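PDB 1ZUD: sulfur carrier protein ThiS adenylyltransferase from Escherichia coli, which catalyses the ATP-dependent adenylation of the C-terminal glycine carboxylate of the sulfur carrier protein ThiS in thiamin biosynthesis. Local coordinates for residues D80-K83 with S84-S87; D124-N128 with M129-Q133. All blocks are in the same frame, centred on the assembly; numbering follows the deposited sequence.

Both contacts are starts of helices in the Rossmann-like ATP-binding part of the ThiF fold, with centres about 20 Å apart and nearest atoms about 8 Å apart, so they do not touch. Contact 1 comes first along the chain and leads from the long loop after strand 54-58 into helix 83-94; contact 2 follows, leading from strand 121-124 into helix 129-141. Strands 54-58 and 121-124 flank strand 30-34 in the mixed sheet, running parallel to it. Each contact contributes to the ATP site, K83 in contact 1 and D127 to T131 in contact 2, while contact 2 also meets the bound ThiS chain, whose C-terminus is the group adenylated.

Contact 1: residues D80-K83 with S84-S87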
# COMPACT_ATOMS: atom_id res chain seq x y z
N ASP C 80 17.17 -4.97 21.68
CA ASP C 80 17.92 -4.15 22.61
C ASP C 80 18.98 -3.25 21.99
O ASP C 80 19.59 -2.44 22.67
CB ASP C 80 18.56 -4.98 23.75
CG ASP C 80 17.52 -5.62 24.67
OD1 ASP C 80 16.41 -5.07 24.82
OD2 ASP C 80 17.84 -6.67 25.27
N ARG C 81 19.18 -3.34 20.68
CA ARG C 81 20.15 -2.48 20.03
C ARG C 81 19.48 -1.18 19.49
O ARG C 81 18.27 -1.19 19.21
CB ARG C 81 20.83 -3.28 18.93
CG ARG C 81 21.54 -4.58 19.46
CD ARG C 81 22.23 -5.30 18.24
NE ARG C 81 23.15 -4.39 17.52
CZ ARG C 81 23.41 -4.44 16.21
NH1 ARG C 81 22.84 -5.36 15.44
NH2 ARG C 81 24.22 -3.54 15.63
N PRO C 82 20.24 -0.07 19.36
CA PRO C 82 19.69 1.23 18.87
C PRO C 82 19.11 1.11 17.45
O PRO C 82 19.80 0.64 16.56
CB PRO C 82 20.91 2.17 18.89
CG PRO C 82 21.93 1.43 19.85
CD PRO C 82 21.71 -0.01 19.56
N LYS C 83 17.87 1.59 17.24
CA LYS C 83 17.24 1.45 15.93
C LYS C 83 17.95 2.09 14.76
O LYS C 83 18.00 1.49 13.68
CB LYS C 83 15.78 1.93 15.96
CG LYS C 83 14.82 0.87 16.47
CD LYS C 83 13.37 1.34 16.37
CE LYS C 83 12.52 0.42 17.21
NZ LYS C 83 11.08 0.83 17.27
N SER C 84 18.47 3.31 14.94
CA SER C 84 19.14 3.96 13.80
C SER C 84 20.44 3.23 13.41
O SER C 84 20.78 3.12 12.22
CB SER C 84 19.38 5.46 14.09
OG SER C 84 20.44 5.66 15.00
N GLN C 85 21.14 2.69 14.39
CA GLN C 85 22.38 1.96 14.11
C GLN C 85 22.10 0.66 13.39
O GLN C 85 22.78 0.32 12.40
CB GLN C 85 23.13 1.69 15.42
CG GLN C 85 24.27 0.64 15.34
CD GLN C 85 24.86 0.31 16.73
OE1 GLN C 85 25.07 -0.86 17.07
NE2 GLN C 85 25.11 1.34 17.53
N VAL C 86 21.14 -0.11 13.91
CA VAL C 86 20.73 -1.38 13.32
C VAL C 86 20.24 -1.15 11.88
O VAL C 86 20.57 -1.90 10.97
CB VAL C 86 19.55 -2.04 14.16
CG1 VAL C 86 18.93 -3.19 13.40
CG2 VAL C 86 20.07 -2.52 15.54
N SER C 87 19.43 -0.11 11.69
CA SER C 87 18.88 0.25 10.37
C SER C 87 20.01 0.57 9.39
O SER C 87 20.01 0.09 8.26
CB SER C 87 17.94 1.48 10.49
OG SER C 87 16.74 1.18 11.22
O HOH W 1 24.75 -2.29 19.30
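R81 and Q85 meet by a side-chain hydrogen bond at the start of helix 83-94: R81 NH2 donates to Q85 OE1 over 3.2 Å. The donor lies in the carbonyl plane on a lone pair of OE1, and the acceptor lies close to the guanidinium plane, although the two flat groups are turned 52° apart. Water 1 doubles this link, accepting from R81 NE at the guanidinium edge and donating to Q85 OE1. One face of the same guanidinium rests on V86 CG2, which sits 3.9 Å above the plane, over its centre. V86 CG2 also packs against R81 CB at 3.6 Å. With CG of Q85 anti to the backbone N (chi1 166°) and the chain extended beyond it, the amide runs beside the P82 ring, placing Q85 NE2 3.9 Å from P82 CG.

Behind these side chains stands the first turn of the helix. P82 occupies the N-cap, and P82 O receives V86 N at 3.1 Å in a nearly straight bond (174°). K83 O is gripped twice by S87, by N at 2.9 Å and by OG at 2.8 Å, the two donors coming from opposite faces of the carbonyl plane. Further out, R81 bonds Q89 through NH2 and forms a salt bridge with D78. S84 OG is bonded to Q104.

A leucine in place of R81 would probably leave D78 without its cationic mate and Q85 OE1 without its direct protein donor in this contact.

The chain of K83, an ATP-binding residue, is extended beyond CG, and its NZ bonds Q71. The chemistry thus divides the turn: R81 ties loop to helix by hydrogen bonds to Q85 and Q89, and its charge is paired within the loop by D78, while the paired S87 donors hold the K83 carbonyl at the base of the nucleotide-binding lysine.

Contact 2: residues D124-N128 with M129-Q133; sequences DCTDN and MATRQ
N128 and R132 join the two segments through the backbone, R132 N donating to N128 O at 3.2 Å, as helix 129-141 begins directly after the loop 125-128. N128 is the N-cap: its OD1 takes T131 N at 3.0 Å, from above the carbonyl plane, and T131 OG1 at 2.9 Å, somewhat tilted from that plane. A chi1 of 64° sets CG of N128 between its backbone N and carbonyl carbon, bringing OD1 over the first turn, while ND2 donates to D127 OD2 almost in the amide plane.

This is a strand-to-helix junction of the Rossmann-like fold, at the C-terminal end of parallel strand 121-124, and residues D127 to T131 belong to the ATP site.

At the strand end, D124 OD1 closes an Asx turn by accepting T126 N, and T126 OG1 adds a second bond on the syn side. D124 OD2 forms a salt bridge with R132 NH1 at 2.8 Å; as a hydrogen bond it is weak, bent to 119°, with carboxylate and guanidinium planes 54° apart. T126 OG1 lies over one guanidinium face, offset toward its rim, and approaches R132 CG at 3.3 Å. Beyond these residues, R132 NH2 bonds A149 O and R132 NE bonds A64 O of the ThiS chain, while T148 OG1 shares D124 OD2.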
# COMPACT_ATOMS: atom_id res chain seq x y z
N ASP C 124 7.94 12.07 7.33
CA ASP C 124 7.50 12.08 8.73
C ASP C 124 6.87 10.69 9.02
O ASP C 124 5.78 10.39 8.58
CB ASP C 124 6.47 13.17 8.99
CG ASP C 124 5.72 12.99 10.33
OD1 ASP C 124 6.19 12.25 11.24
OD2 ASP C 124 4.64 13.61 10.47
N CYS C 125 7.60 9.88 9.77
CA CYS C 125 7.16 8.53 10.11
C CYS C 125 7.13 8.41 11.62
O CYS C 125 7.46 7.36 12.17
CB CYS C 125 8.15 7.54 9.55
SG CYS C 125 8.37 7.64 7.79
N THR C 126 6.75 9.50 12.30
CA THR C 126 6.75 9.50 13.77
C THR C 126 5.41 9.06 14.36
O THR C 126 4.52 8.65 13.62
CB THR C 126 7.20 10.90 14.37
OG1 THR C 126 6.28 11.94 13.97
CG2 THR C 126 8.61 11.25 13.88
N ASP C 127 5.25 9.16 15.66
CA ASP C 127 4.03 8.61 16.25
C ASP C 127 3.32 9.52 17.24
O ASP C 127 2.61 9.01 18.11
CB ASP C 127 4.38 7.34 17.00
CG ASP C 127 5.35 7.63 18.14
OD1 ASP C 127 5.84 6.69 18.79
OD2 ASP C 127 5.60 8.84 18.40
N ASN C 128 3.54 10.83 17.18
CA ASN C 128 2.77 11.68 18.09
C ASN C 128 2.62 13.07 17.46
O ASN C 128 3.49 13.50 16.70
CB ASN C 128 3.43 11.75 19.47
CG ASN C 128 4.78 12.39 19.41
OD1 ASN C 128 4.91 13.61 19.59
ND2 ASN C 128 5.79 11.58 19.13
N MET C 129 1.52 13.74 17.79
CA MET C 129 1.18 15.05 17.25
C MET C 129 2.23 16.11 17.45
O MET C 129 2.56 16.83 16.53
CB MET C 129 -0.11 15.58 17.89
CG MET C 129 -1.29 14.66 17.84
SD MET C 129 -2.32 15.26 16.54
CE MET C 129 -1.55 14.40 15.28
N ALA C 130 2.75 16.22 18.67
CA ALA C 130 3.72 17.28 18.96
C ALA C 130 4.94 17.24 18.04
O ALA C 130 5.36 18.28 17.52
CB ALA C 130 4.16 17.23 20.44
N THR C 131 5.55 16.06 17.89
CA THR C 131 6.68 15.93 16.99
C THR C 131 6.26 16.22 15.53
O THR C 131 6.98 16.89 14.79
CB THR C 131 7.24 14.49 17.06
OG1 THR C 131 7.54 14.20 18.43
CG2 THR C 131 8.49 14.36 16.26
N ARG C 132 5.10 15.71 15.11
CA ARG C 132 4.65 15.95 13.77
C ARG C 132 4.46 17.45 13.56
O ARG C 132 4.83 17.97 12.50
CB ARG C 132 3.34 15.19 13.48
CG ARG C 132 3.49 13.62 13.37
CD ARG C 132 2.12 12.95 13.28
NE ARG C 132 2.20 11.49 13.17
CZ ARG C 132 2.53 10.84 12.05
NH1 ARG C 132 2.81 11.50 10.92
NH2 ARG C 132 2.53 9.52 12.04
N GLN C 133 3.90 18.16 14.53
CA GLN C 133 3.75 19.61 14.31
C GLN C 133 5.12 20.29 14.19
O GLN C 133 5.31 21.20 13.35
CB GLN C 133 2.95 20.26 15.45
CG GLN C 133 1.54 19.75 15.53
CD GLN C 133 0.64 20.36 14.45
OE1 GLN C 133 1.12 21.08 13.57
NE2 GLN C 133 -0.66 20.04 14.51
O HOH W 2 4.51 16.31 10.00